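Local coordinates for protein predicted metal-dependent phosphohydrolase (Magnetospirillum magnetotacticum MS-1, PDB 3KH1) that probably acts as a metal-dependent phosphohydrolase of the HD-domain superfamily, possibly as a 5'-deoxynucleotidase, at residues R9-S15 / L110-Q115; I20-I26 / D76-I80; L27-L31 / L143-L147; A62-V68 / A132-A137; T163-V167 / V189-V193. One frame throughout, in Å; residues are numbered along the deposited sequence. Where two conformers were deposited one is given.

Interaction 1. Residues R9-S15 / L110-Q115; sequences RLAAQMS and LLPPDQ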
# COMPACT_ATOMS: atom_id res chain seq x y z
N ARG A 9 9.33 14.39 -18.16
CA ARG A 9 8.10 13.96 -17.49
C ARG A 9 8.35 12.68 -16.69
O ARG A 9 7.98 12.59 -15.52
CB ARG A 9 6.99 13.76 -18.54
CG ARG A 9 5.72 13.13 -17.96
CD ARG A 9 4.63 13.08 -19.03
NE ARG A 9 3.42 12.49 -18.49
CZ ARG A 9 2.52 13.15 -17.76
NH1 ARG A 9 2.62 14.44 -17.54
NH2 ARG A 9 1.47 12.51 -17.26
N LEU A 10 8.97 11.69 -17.32
CA LEU A 10 9.22 10.40 -16.66
C LEU A 10 10.21 10.66 -15.49
O LEU A 10 10.06 10.05 -14.45
CB LEU A 10 9.73 9.37 -17.67
CG LEU A 10 9.96 7.98 -17.09
CD1 LEU A 10 8.73 7.39 -16.37
CD2 LEU A 10 10.47 7.07 -18.21
N ALA A 11 11.22 11.51 -15.67
CA ALA A 11 12.14 11.75 -14.57
C ALA A 11 11.42 12.36 -13.36
O ALA A 11 11.74 12.01 -12.22
CB ALA A 11 13.27 12.65 -15.02
N ALA A 12 10.47 13.26 -13.60
CA ALA A 12 9.71 13.88 -12.53
C ALA A 12 8.88 12.82 -11.82
O ALA A 12 8.87 12.71 -10.58
CB ALA A 12 8.83 15.03 -13.06
N GLN A 13 8.21 11.96 -12.60
CA GLN A 13 7.44 10.85 -12.02
C GLN A 13 8.31 9.93 -11.16
O GLN A 13 7.93 9.58 -10.04
CB GLN A 13 6.72 10.07 -13.13
CG GLN A 13 5.67 10.92 -13.80
CD GLN A 13 5.19 10.34 -15.13
OE1 GLN A 13 5.97 9.73 -15.87
NE2 GLN A 13 3.86 10.50 -15.41
N MSE A 14 9.50 9.59 -11.65
CA MSE A 14 10.38 8.71 -10.88
C MSE A 14 10.89 9.39 -9.62
O MSE A 14 11.02 8.74 -8.58
CB MSE A 14 11.57 8.23 -11.71
CG MSE A 14 11.19 7.38 -12.87
SE MSE A 14 10.07 5.85 -12.41
CE MSE A 14 10.19 4.97 -14.08
N SER A 15 11.12 10.72 -9.68
CA SER A 15 11.57 11.44 -8.50
C SER A 15 10.53 11.37 -7.37
O SER A 15 10.88 11.19 -6.20
CB SER A 15 11.92 12.87 -8.85
OG SER A 15 10.80 13.74 -8.95
N LEU A 110 6.69 17.57 -6.99
CA LEU A 110 7.69 16.76 -7.70
C LEU A 110 7.14 16.18 -9.02
O LEU A 110 7.88 15.90 -9.95
CB LEU A 110 8.21 15.63 -6.81
CG LEU A 110 9.04 16.05 -5.58
CD1 LEU A 110 9.32 14.83 -4.70
CD2 LEU A 110 10.34 16.79 -5.98
N LEU A 111 5.84 15.93 -9.06
CA LEU A 111 5.22 15.32 -10.23
C LEU A 111 5.16 16.31 -11.39
O LEU A 111 5.25 17.52 -11.18
CB LEU A 111 3.80 14.84 -9.89
CG LEU A 111 3.74 13.64 -8.95
CD1 LEU A 111 2.34 13.55 -8.31
CD2 LEU A 111 4.15 12.37 -9.70
N PRO A 112 4.97 15.79 -12.62
CA PRO A 112 4.65 16.71 -13.70
C PRO A 112 3.40 17.54 -13.34
O PRO A 112 2.57 17.07 -12.58
CB PRO A 112 4.36 15.81 -14.89
CG PRO A 112 4.70 14.47 -14.49
CD PRO A 112 4.92 14.39 -13.03
N PRO A 113 3.27 18.76 -13.89
CA PRO A 113 2.16 19.63 -13.49
C PRO A 113 0.76 19.03 -13.51
O PRO A 113 -0.03 19.33 -12.61
CB PRO A 113 2.26 20.80 -14.46
CG PRO A 113 3.72 20.88 -14.74
CD PRO A 113 4.23 19.47 -14.76
N ASP A 114 0.42 18.24 -14.54
CA ASP A 114 -0.91 17.65 -14.62
C ASP A 114 -1.18 16.71 -13.42
O ASP A 114 -2.21 16.79 -12.77
CB ASP A 114 -1.15 16.95 -15.97
CG ASP A 114 -0.23 15.75 -16.21
OD1 ASP A 114 0.94 15.78 -15.82
OD2 ASP A 114 -0.66 14.76 -16.81
N GLN A 115 -0.21 15.89 -13.10
CA GLN A 115 -0.36 14.99 -12.00
C GLN A 115 -0.19 15.66 -10.65
O GLN A 115 -0.85 15.27 -9.69
CB GLN A 115 0.64 13.82 -12.13
CG GLN A 115 0.29 12.82 -13.22
CD GLN A 115 1.28 11.70 -13.29
OE1 GLN A 115 2.49 11.95 -13.39
NE2 GLN A 115 0.79 10.47 -13.26
O HOH W 1 10.49 16.77 -10.13

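Interaction 2. Residues I20-I26 / D76-I80; sequences IDKLKTI and DIVEI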
# COMPACT_ATOMS: atom_id res chain seq x y z
N ILE A 20 8.69 9.05 -2.09
CA ILE A 20 7.62 8.56 -1.23
C ILE A 20 7.99 7.30 -0.48
O ILE A 20 7.21 6.89 0.39
CB ILE A 20 6.25 8.46 -1.99
CG1 ILE A 20 6.26 7.38 -3.06
CG2 ILE A 20 5.80 9.83 -2.53
CD1 ILE A 20 4.86 7.14 -3.74
N ASP A 21 9.16 6.69 -0.74
CA ASP A 21 9.71 5.72 0.22
C ASP A 21 9.61 6.22 1.64
O ASP A 21 9.46 5.42 2.60
CB ASP A 21 11.18 5.35 -0.09
CG ASP A 21 11.66 4.06 0.64
OD1 ASP A 21 11.25 2.98 0.20
OD2 ASP A 21 12.52 4.12 1.58
N LYS A 22 9.77 7.54 1.81
CA LYS A 22 9.82 8.13 3.14
C LYS A 22 8.54 7.97 3.93
O LYS A 22 8.55 8.09 5.16
CB LYS A 22 10.18 9.60 3.01
CG LYS A 22 11.59 9.84 2.47
CD LYS A 22 11.85 11.36 2.33
CE LYS A 22 13.20 11.71 1.77
NZ LYS A 22 13.33 13.22 1.63
N LEU A 23 7.42 7.66 3.27
CA LEU A 23 6.16 7.47 4.02
C LEU A 23 6.28 6.30 4.99
O LEU A 23 5.59 6.22 6.01
CB LEU A 23 4.99 7.29 3.05
CG LEU A 23 3.61 7.26 3.71
CD1 LEU A 23 3.35 8.62 4.38
CD2 LEU A 23 2.58 6.91 2.70
N LYS A 24 7.15 5.36 4.65
CA LYS A 24 7.37 4.15 5.45
C LYS A 24 7.93 4.45 6.84
O LYS A 24 7.77 3.60 7.71
CB LYS A 24 8.32 3.21 4.68
CG LYS A 24 7.70 2.70 3.35
CD LYS A 24 8.72 2.05 2.43
CE LYS A 24 8.15 1.78 1.05
NZ LYS A 24 9.19 1.24 0.10
N THR A 25 8.48 5.63 7.03
CA THR A 25 9.11 6.03 8.27
C THR A 25 8.18 6.84 9.18
O THR A 25 8.58 7.20 10.27
CB THR A 25 10.42 6.93 7.98
OG1 THR A 25 10.02 8.20 7.47
CG2 THR A 25 11.31 6.32 7.02
N ILE A 26 6.95 7.12 8.74
CA ILE A 26 5.99 7.94 9.51
C ILE A 26 5.12 7.00 10.32
O ILE A 26 4.39 6.15 9.77
CB ILE A 26 5.14 8.83 8.62
CG1 ILE A 26 5.99 9.71 7.71
CG2 ILE A 26 4.17 9.69 9.48
CD1 ILE A 26 6.94 10.66 8.44
N ASP A 76 -2.02 9.86 2.69
CA ASP A 76 -1.09 10.23 3.73
C ASP A 76 0.28 10.68 3.23
O ASP A 76 1.17 10.98 4.03
CB ASP A 76 -0.90 9.11 4.76
CG ASP A 76 -1.89 9.20 5.91
OD1 ASP A 76 -2.49 10.29 6.12
OD2 ASP A 76 -1.98 8.18 6.63
N ILE A 77 0.46 10.84 1.94
CA ILE A 77 1.75 11.33 1.44
C ILE A 77 2.19 12.63 2.09
O ILE A 77 3.39 12.80 2.40
CB ILE A 77 1.78 11.35 -0.09
CG1 ILE A 77 1.90 9.88 -0.61
CG2 ILE A 77 2.91 12.28 -0.61
CD1 ILE A 77 1.68 9.73 -2.12
N VAL A 78 1.24 13.54 2.34
CA VAL A 78 1.61 14.77 3.02
C VAL A 78 2.29 14.58 4.38
O VAL A 78 3.08 15.45 4.83
CB VAL A 78 0.41 15.74 3.22
CG1 VAL A 78 -0.04 16.29 1.83
CG2 VAL A 78 -0.74 15.09 4.04
N GLU A 79 2.03 13.45 5.05
CA GLU A 79 2.64 13.18 6.35
C GLU A 79 4.16 12.99 6.30
O GLU A 79 4.82 13.05 7.33
CB GLU A 79 1.92 12.03 7.08
CG GLU A 79 0.40 12.32 7.27
CD GLU A 79 -0.28 11.54 8.37
OE1 GLU A 79 0.26 10.55 8.85
OE2 GLU A 79 -1.38 12.00 8.78
N ILE A 80 4.73 12.71 5.13
CA ILE A 80 6.19 12.68 4.97
C ILE A 80 6.80 13.92 5.59
O ILE A 80 7.84 13.82 6.24
CB ILE A 80 6.62 12.49 3.51
CG1 ILE A 80 6.28 11.08 3.03
CG2 ILE A 80 8.09 12.82 3.30
CD1 ILE A 80 6.28 10.92 1.55

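Interaction 3. Residues L27-L31 / L143-L147; sequences LRQTL and LQPLL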
# COMPACT_ATOMS: atom_id res chain seq x y z
N LEU A 27 5.20 7.10 11.63
CA LEU A 27 4.51 6.17 12.55
C LEU A 27 3.21 6.71 13.14
O LEU A 27 3.10 7.88 13.51
CB LEU A 27 5.44 5.77 13.69
CG LEU A 27 6.75 5.12 13.18
CD1 LEU A 27 7.69 4.73 14.26
CD2 LEU A 27 6.45 3.92 12.22
N ARG A 28 2.24 5.84 13.21
CA ARG A 28 0.94 6.09 13.79
C ARG A 28 0.91 5.60 15.23
O ARG A 28 1.83 4.93 15.70
CB ARG A 28 -0.11 5.33 12.98
CG ARG A 28 -0.24 5.83 11.57
CD ARG A 28 -1.01 4.94 10.64
NE ARG A 28 -2.27 4.52 11.19
CZ ARG A 28 -3.41 5.16 11.23
NH1 ARG A 28 -3.57 6.26 10.54
NH2 ARG A 28 -4.45 4.58 11.87
N GLN A 29 -0.19 5.86 15.94
CA GLN A 29 -0.39 5.26 17.28
C GLN A 29 -1.08 3.90 17.27
O GLN A 29 -1.00 3.16 18.26
CB GLN A 29 -1.18 6.22 18.18
CG GLN A 29 -0.40 7.44 18.51
CD GLN A 29 0.89 7.08 19.24
OE1 GLN A 29 0.85 6.49 20.33
NE2 GLN A 29 2.04 7.44 18.65
N THR A 30 -1.73 3.55 16.17
CA THR A 30 -2.28 2.22 15.96
C THR A 30 -1.19 1.20 16.05
O THR A 30 -0.15 1.39 15.49
CB THR A 30 -2.93 2.17 14.54
OG1 THR A 30 -3.87 3.26 14.37
CG2 THR A 30 -3.53 0.80 14.27
N LEU A 31 -1.44 0.14 16.79
CA LEU A 31 -0.52 -0.99 16.85
C LEU A 31 -0.89 -2.04 15.84
O LEU A 31 -2.05 -2.21 15.49
CB LEU A 31 -0.50 -1.62 18.24
CG LEU A 31 -0.21 -0.69 19.42
CD1 LEU A 31 -0.22 -1.48 20.76
CD2 LEU A 31 1.11 0.02 19.23
N LEU A 143 -12.51 2.71 10.04
CA LEU A 143 -12.84 1.37 10.55
C LEU A 143 -11.61 0.61 10.99
O LEU A 143 -11.60 -0.08 12.01
CB LEU A 143 -13.52 0.60 9.43
CG LEU A 143 -13.88 -0.87 9.70
CD1 LEU A 143 -14.81 -1.03 10.92
CD2 LEU A 143 -14.51 -1.54 8.46
N GLN A 144 -10.56 0.70 10.18
CA GLN A 144 -9.40 -0.13 10.42
C GLN A 144 -8.76 0.03 11.83
O GLN A 144 -8.42 -0.99 12.46
CB GLN A 144 -8.38 0.00 9.29
CG GLN A 144 -7.13 -0.89 9.38
CD GLN A 144 -5.95 -0.21 10.00
OE1 GLN A 144 -6.05 0.87 10.62
NE2 GLN A 144 -4.75 -0.81 9.77
N PRO A 145 -8.62 1.26 12.35
CA PRO A 145 -8.05 1.38 13.68
C PRO A 145 -8.93 0.75 14.76
O PRO A 145 -8.43 0.34 15.80
CB PRO A 145 -7.85 2.88 13.89
CG PRO A 145 -7.93 3.42 12.55
CD PRO A 145 -8.70 2.56 11.66
N LEU A 146 -10.24 0.75 14.55
CA LEU A 146 -11.16 0.07 15.47
C LEU A 146 -10.90 -1.43 15.50
O LEU A 146 -10.82 -2.06 16.57
CB LEU A 146 -12.61 0.37 15.13
CG LEU A 146 -13.01 1.83 15.09
CD1 LEU A 146 -14.51 1.96 14.70
CD2 LEU A 146 -12.70 2.58 16.35
N LEU A 147 -10.73 -1.99 14.31
CA LEU A 147 -10.34 -3.39 14.19
C LEU A 147 -9.08 -3.68 14.97
O LEU A 147 -8.99 -4.68 15.70
CB LEU A 147 -10.15 -3.79 12.73
CG LEU A 147 -11.35 -3.68 11.77
CD1 LEU A 147 -10.96 -4.07 10.35
CD2 LEU A 147 -12.50 -4.53 12.19

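Interaction 4. Residues A62-V68 / A132-A137; sequences AVQIGRV and ADARFA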
# COMPACT_ATOMS: atom_id res chain seq x y z
N ALA A 62 -22.44 4.71 -6.71
CA ALA A 62 -21.73 5.78 -7.39
C ALA A 62 -20.21 5.70 -7.10
O ALA A 62 -19.44 6.37 -7.83
CB ALA A 62 -22.30 7.21 -7.00
N VAL A 63 -19.75 4.88 -6.15
CA VAL A 63 -18.31 4.84 -5.86
C VAL A 63 -17.50 4.11 -6.96
O VAL A 63 -17.92 3.06 -7.46
CB VAL A 63 -18.05 4.25 -4.48
CG1 VAL A 63 -16.59 3.96 -4.28
CG2 VAL A 63 -18.53 5.24 -3.40
N GLN A 64 -16.34 4.69 -7.34
CA GLN A 64 -15.41 4.04 -8.24
C GLN A 64 -14.32 3.45 -7.36
O GLN A 64 -13.48 4.17 -6.80
CB GLN A 64 -14.83 5.04 -9.22
CG GLN A 64 -15.84 5.58 -10.23
CD GLN A 64 -15.15 6.23 -11.40
OE1 GLN A 64 -14.70 5.55 -12.33
NE2 GLN A 64 -14.94 7.54 -11.31
N ILE A 65 -14.36 2.14 -7.17
CA ILE A 65 -13.50 1.50 -6.19
C ILE A 65 -12.00 1.66 -6.51
O ILE A 65 -11.21 1.81 -5.61
CB ILE A 65 -13.90 0.01 -6.00
CG1 ILE A 65 -15.30 -0.09 -5.34
CG2 ILE A 65 -12.80 -0.80 -5.29
CD1 ILE A 65 -15.33 0.34 -3.87
N GLY A 66 -11.61 1.61 -7.77
CA GLY A 66 -10.22 1.82 -8.13
C GLY A 66 -9.74 3.22 -7.78
O GLY A 66 -8.59 3.43 -7.39
N ARG A 67 -10.64 4.19 -7.92
CA ARG A 67 -10.35 5.55 -7.55
C ARG A 67 -10.25 5.72 -6.04
O ARG A 67 -9.35 6.43 -5.57
CB ARG A 67 -11.37 6.48 -8.18
CG ARG A 67 -11.09 7.96 -7.97
CD ARG A 67 -11.96 8.83 -8.89
NE ARG A 67 -11.60 10.24 -8.85
CZ ARG A 67 -11.97 11.06 -7.88
NH1 ARG A 67 -12.71 10.60 -6.86
NH2 ARG A 67 -11.58 12.31 -7.93
N VAL A 68 -11.13 5.07 -5.31
CA VAL A 68 -11.00 5.00 -3.85
C VAL A 68 -9.64 4.42 -3.45
O VAL A 68 -8.95 4.96 -2.57
CB VAL A 68 -12.16 4.18 -3.22
CG1 VAL A 68 -11.88 3.86 -1.74
CG2 VAL A 68 -13.49 4.98 -3.37
N ALA A 132 -18.76 10.88 -2.90
CA ALA A 132 -19.03 9.46 -2.65
C ALA A 132 -17.73 8.70 -2.43
O ALA A 132 -17.62 7.91 -1.49
CB ALA A 132 -19.89 8.83 -3.81
N ASP A 133 -16.76 8.90 -3.32
CA ASP A 133 -15.50 8.21 -3.17
C ASP A 133 -14.81 8.56 -1.84
O ASP A 133 -14.25 7.69 -1.17
CB ASP A 133 -14.56 8.54 -4.34
CG ASP A 133 -14.96 7.86 -5.66
OD1 ASP A 133 -15.84 6.97 -5.70
OD2 ASP A 133 -14.33 8.29 -6.65
N ALA A 134 -14.79 9.84 -1.48
CA ALA A 134 -14.12 10.27 -0.26
C ALA A 134 -14.82 9.72 0.98
O ALA A 134 -14.13 9.38 1.94
CB ALA A 134 -14.02 11.82 -0.21
N ARG A 135 -16.14 9.63 0.98
CA ARG A 135 -16.85 9.09 2.11
C ARG A 135 -16.55 7.61 2.32
O ARG A 135 -16.37 7.15 3.45
CB ARG A 135 -18.36 9.30 2.04
CG ARG A 135 -18.76 10.74 2.33
CD ARG A 135 -20.26 10.95 2.36
NE ARG A 135 -20.72 11.30 1.05
CZ ARG A 135 -21.38 10.52 0.21
NH1 ARG A 135 -21.66 9.24 0.50
NH2 ARG A 135 -21.74 11.04 -0.96
N PHE A 136 -16.47 6.84 1.23
CA PHE A 136 -16.16 5.42 1.37
C PHE A 136 -14.70 5.25 1.81
O PHE A 136 -14.40 4.48 2.69
CB PHE A 136 -16.49 4.66 0.09
CG PHE A 136 -16.46 3.18 0.27
CD1 PHE A 136 -17.35 2.53 1.11
CD2 PHE A 136 -15.52 2.40 -0.42
CE1 PHE A 136 -17.28 1.18 1.28
CE2 PHE A 136 -15.46 1.00 -0.26
CZ PHE A 136 -16.34 0.42 0.57
N ALA A 137 -13.79 6.03 1.20
CA ALA A 137 -12.38 6.01 1.61
C ALA A 137 -12.23 6.33 3.10
O ALA A 137 -11.54 5.61 3.86
CB ALA A 137 -11.59 7.04 0.79
O HOH W 2 -15.79 8.79 -8.82

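Interaction 5. Residues T163-V167 / V189-V193; sequences TRAKV and VDEAV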
# COMPACT_ATOMS: atom_id res chain seq x y z
N THR A 163 -12.28 7.26 25.26
CA THR A 163 -13.52 6.81 25.88
C THR A 163 -14.54 6.47 24.79
O THR A 163 -14.37 6.83 23.63
CB THR A 163 -14.13 7.95 26.70
OG1 THR A 163 -14.34 9.08 25.84
CG2 THR A 163 -13.24 8.36 27.90
N ARG A 164 -15.63 5.79 25.16
CA ARG A 164 -16.72 5.54 24.21
C ARG A 164 -17.18 6.84 23.56
O ARG A 164 -17.44 6.87 22.37
CB ARG A 164 -17.95 4.92 24.88
CG ARG A 164 -19.17 4.73 23.93
CD ARG A 164 -18.80 3.77 22.81
NE ARG A 164 -19.74 3.68 21.69
CZ ARG A 164 -20.49 2.62 21.45
NH1 ARG A 164 -20.46 1.59 22.27
NH2 ARG A 164 -21.24 2.59 20.39
N ALA A 165 -17.33 7.89 24.36
CA ALA A 165 -17.80 9.17 23.83
C ALA A 165 -16.92 9.70 22.70
O ALA A 165 -17.42 10.18 21.68
CB ALA A 165 -17.95 10.24 24.95
N LYS A 166 -15.60 9.56 22.84
CA LYS A 166 -14.67 10.00 21.79
C LYS A 166 -14.79 9.15 20.52
O LYS A 166 -14.78 9.66 19.40
CB LYS A 166 -13.22 10.03 22.29
CG LYS A 166 -12.94 11.07 23.36
CD LYS A 166 -11.47 11.07 23.75
CE LYS A 166 -11.20 11.85 25.03
NZ LYS A 166 -9.72 12.11 25.24
N VAL A 167 -14.94 7.84 20.70
CA VAL A 167 -15.12 6.95 19.55
C VAL A 167 -16.45 7.20 18.87
O VAL A 167 -16.55 7.18 17.64
CB VAL A 167 -14.97 5.48 19.96
CG1 VAL A 167 -15.31 4.56 18.78
CG2 VAL A 167 -13.55 5.22 20.52
N VAL A 189 -17.48 -1.87 18.82
CA VAL A 189 -17.18 -0.96 19.92
C VAL A 189 -18.02 -1.31 21.16
O VAL A 189 -17.51 -1.28 22.27
CB VAL A 189 -17.41 0.50 19.43
CG1 VAL A 189 -17.39 1.50 20.59
CG2 VAL A 189 -16.33 0.85 18.37
N ASP A 190 -19.29 -1.69 20.97
CA ASP A 190 -20.09 -2.16 22.09
C ASP A 190 -19.39 -3.31 22.81
O ASP A 190 -19.34 -3.35 24.03
CB ASP A 190 -21.47 -2.68 21.63
CG ASP A 190 -22.45 -1.57 21.21
OD1 ASP A 190 -22.21 -0.38 21.51
OD2 ASP A 190 -23.47 -1.92 20.56
N GLU A 191 -18.90 -4.27 22.03
CA GLU A 191 -18.22 -5.42 22.62
C GLU A 191 -16.91 -4.97 23.29
O GLU A 191 -16.56 -5.47 24.36
CB GLU A 191 -17.97 -6.50 21.57
CG GLU A 191 -17.22 -7.72 22.10
CD GLU A 191 -17.96 -8.58 23.12
OE1 GLU A 191 -19.20 -8.48 23.24
OE2 GLU A 191 -17.28 -9.38 23.81
N ALA A 192 -16.16 -4.06 22.66
CA ALA A 192 -14.94 -3.54 23.29
C ALA A 192 -15.22 -2.95 24.66
O ALA A 192 -14.44 -3.14 25.61
CB ALA A 192 -14.33 -2.46 22.37
N VAL A 193 -16.33 -2.25 24.80
CA VAL A 193 -16.66 -1.65 26.09
C VAL A 193 -16.97 -2.76 27.10
O VAL A 193 -16.51 -2.74 28.24
CB VAL A 193 -17.85 -0.63 25.97
CG1 VAL A 193 -18.36 -0.21 27.35
CG2 VAL A 193 -17.43 0.59 25.16

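Interaction 1. Residues R9-S15 / L110-Q115
Arg-9 and Asp-114 make the ionic part of this contact, a two-pronged salt bridge in which each terminal nitrogen finds its own oxygen. NH1 of Arg-9 donates to OD1 of Asp-114 at 2.8 Å, nearly straight (170°) and in the guanidinium plane. NH2 of Arg-9 meets OD2 of Asp-114 at 3.1 Å by a more bent bond that uses the syn lone pair. The two flat groups are turned 49° against each other, so the grip is twisted rather than coplanar. An arginine chain extended from CG to NE, with CG anti to the backbone N (chi1 173°), carries the charge past Pro-112, whose CG lies over one guanidinium face.

Among neutral hydrogen bonds, NE2 of Gln-13 donates within its own amide plane to OE1 of Gln-115 at 2.8 Å, but reaches that oxygen from above the acceptor's carbonyl plane. Ser-15 OG bonds back to Ala-12 O, and a water donates both to Ser-15 OG and, at 2.8 Å, to Leu-110 O.

The apolar part centres on the proline ring: Pro-112 CD touches CG of Gln-13 at 3.6 Å and CB of Ala-12 at 4.0 Å.

Pro-112 stands at the N-cap position of helix 113-128, so the contact seats the start of that helix against helix 8-19. The second subunit adjoins the polar groups: its Glu-57 takes Arg-9 NE and Gln-13 NE2, its Tyr-58 bonds Gln-13 OE1, and its Leu-54 O receives Gln-115 NE2.

Interaction 2. Residues I20-I26 / D76-I80
Ile-80 presses its side chain against the 3-10 turn that contains Leu-23 and Lys-22, and its branches can be followed outward from CB. There the chain forks with CG1 anti to the carbonyl carbon (chi1 -70°) and CG2 anti to the backbone N. CG2 of Ile-80 rests on CB of Lys-22 at 3.8 Å, while the polar end of that lysine leads off to Glu-19. CG1 of Ile-80 lies against the backbone N of Leu-23 at 3.6 Å and also meets CB of Leu-23. At the tip, CD1 of Ile-80 reaches CA of Ile-20 at 3.9 Å.

From its own side, Leu-23 brings CD1 to 3.2 Å from the backbone O of Asp-76, the oxygen that accepts Glu-79 N in a type I turn; the methyl contact is packing only. Beside it, Ile-20 CG2 packs on Ile-77 CD1 at 4.1 Å, and Ile-26 CD1 lies 3.4 Å from Glu-79 O. No hydrogen bond crosses between the segments, so apolar packing carries the contact.

The second subunit's Trp-46 packs on Ile-20 and Leu-23. The turn 76-79 begins at the aspartate of a His-Asp pair, the signature that names HD phosphohydrolases and in relatives binds the catalytic metal. The calcium ion lies about 12 Å from the Asp-76 side chain, too far to be its ligand. The packing joins the 3-10 segment to this turn, consistent with lying behind an HD-type site.

Interaction 3. Residues L27-L31 / L143-L147
Arg-28 and Thr-30 face the ring of Pro-145 with the ends of their side chains. The arginine chain runs out with CG beside the backbone N, then bends at CG-CD (chi3 49°), which turns the guanidinium toward Thr-30, on the far side of the corner at 29. In that pose NH2 of Arg-28 comes 3.7 Å from CG of Pro-145, the proline carbon lying at the guanidinium edge near its plane. The same NH2 makes a weak, bent bond (128°) to Thr-30 OG1 at 2.9 Å.

Thr-30 holds OG1 beside its backbone N, from where it touches CB of Pro-145 at 4.0 Å. Gln-144 leaves the helix with CG anti to the backbone N, but its chain then bends sharply (chi2 -95°), which places the amide near Arg-28. Its OE1 stays 4.2 Å from Arg-28 NH2, too far for a bond, while its NE2 donates to Glu-39 and His-47; Arg-28 NE makes a salt bridge to Glu-39, so one carboxylate ties both side chains.

Helix 132-151 is kinked at Pro-145, whose nitrogen lacks a bond to the preceding turn. A calcium ion lies about 3 Å from the Thr-30 side chain, and Asp-41, His-44 and Asp-84 pack around Arg-28, an arrangement consistent with the polar substrate cleft of an HD-domain phosphohydrolase.

Interaction 4. Residues A62-V68 / A132-A137
Asp-133 offers its carboxylate to three partners. Its OD2 accepts from Arg-67 NH1 at 2.8 Å (N-H...O 151°) through the anti lone pair, with the oxygen in the guanidinium plane. A water also donates to Asp-133 OD2, at 2.7 Å, and accepts from Gln-64 NE2. The other oxygen, OD1 of Asp-133, takes the backbone N of Gln-64 at 2.9 Å, met on its syn side but tilted from the carboxylate plane. Together these bonds fix the rotation of a largely buried acid. Arg-67 reaches it by an extended chain with CG anti to the backbone N (chi1 -174°), crossing the aspartate at about a right angle, their flat groups 35° apart. NH2 of Arg-67 has a second anion in Glu-125.

Since Gln-64 is the N-cap of helix 65-74, the carboxylate sits beside that helix's amino end, where the helix dipole would probably favour its negative charge.

Next to the polar cluster lie apolar side chains. Val-68 divides its branches: CG2 packs on Asp-133 CB at 3.8 Å, and CG1 on Ala-137 CB at 4.1 Å and Phe-136 CD2. Ile-65 brings CD1 to 3.7 Å from Phe-136 CE2, approaching the ring obliquely, and Val-63 sets CG2 against Ala-132 CB at 3.9 Å; both residues have two conformers, and these contacts are less certain for the other.

The arrangement joins the first turns of helices 65-74 and 132-151 within the mainly helical HD-domain fold: a side chain from one helix binds the N-cap backbone of the other beside an apolar interface of valines, alanines, Ile-65 and Phe-136.

Interaction 5. Residues T163-V167 / V189-V193
Arg-164 meets three residues of helix 179-195 with different parts of one side chain, in one of its two conformers; for the other these contacts are less certain. NH1 of Arg-164 donates to OD1 of Asp-190 at 2.7 Å, nearly straight (167°), in the guanidinium plane and almost along the C-O direction of the acceptor. NH2 adds a weak bond to the same OD1 at 3.3 Å, so a single oxygen takes both nitrogens. Over one guanidinium face lies Val-189, its CG1 3.4 Å from Arg-164 NE and displaced toward the rim. Farther back, Arg-164 CD touches Val-193 CG2 at 4.2 Å.

The first shell is completed by two valines: CG1 of Val-167 packs on CG2 of Val-189 at 3.9 Å as the side chains slide past each other in opposite directions.

Outward of this, a bend at CB-CG (chi2 63°) turns the arginine toward the opposing helix, and its NE makes a salt bridge to Asp-168, a second anion that helps fix the guanidinium. The helix carrying it starts at Thr-163, whose OG1 caps Lys-166 N at 3.3 Å. Backbone bonds also link Arg-164 with Ala-199, while Leu-146 of helix 132-151 and Trp-157 pack on Val-167.

The geometry is that of an antiparallel helical hairpin: the first turn of helix 164-177 is fastened near the far end of helix 179-195 by an ion pair beside a valine contact.

In the fold
Interactions 2 and 3 are the buried ones, and they adjoin in sequence; interactions 1, 4 and 5 are only partly buried. Interaction 2 is almost wholly apolar; interaction 3 is small, polar side chains resting on a proline ring beside the calcium ion, with no bond between its segments; the other three each combine an arginine-aspartate salt bridge with apolar packing, most extensive in interaction 4. Interactions 3 and 4 share helix 132-151 at different levels, their centres about 21 Å apart. Interaction 5 touches interaction 3 through Leu-146, packed on Val-167 and Val-189. Interactions 1, 2 and 3 also border the second subunit, whereas no other chain touches interaction 5, about 44 Å from interaction 1 between centres.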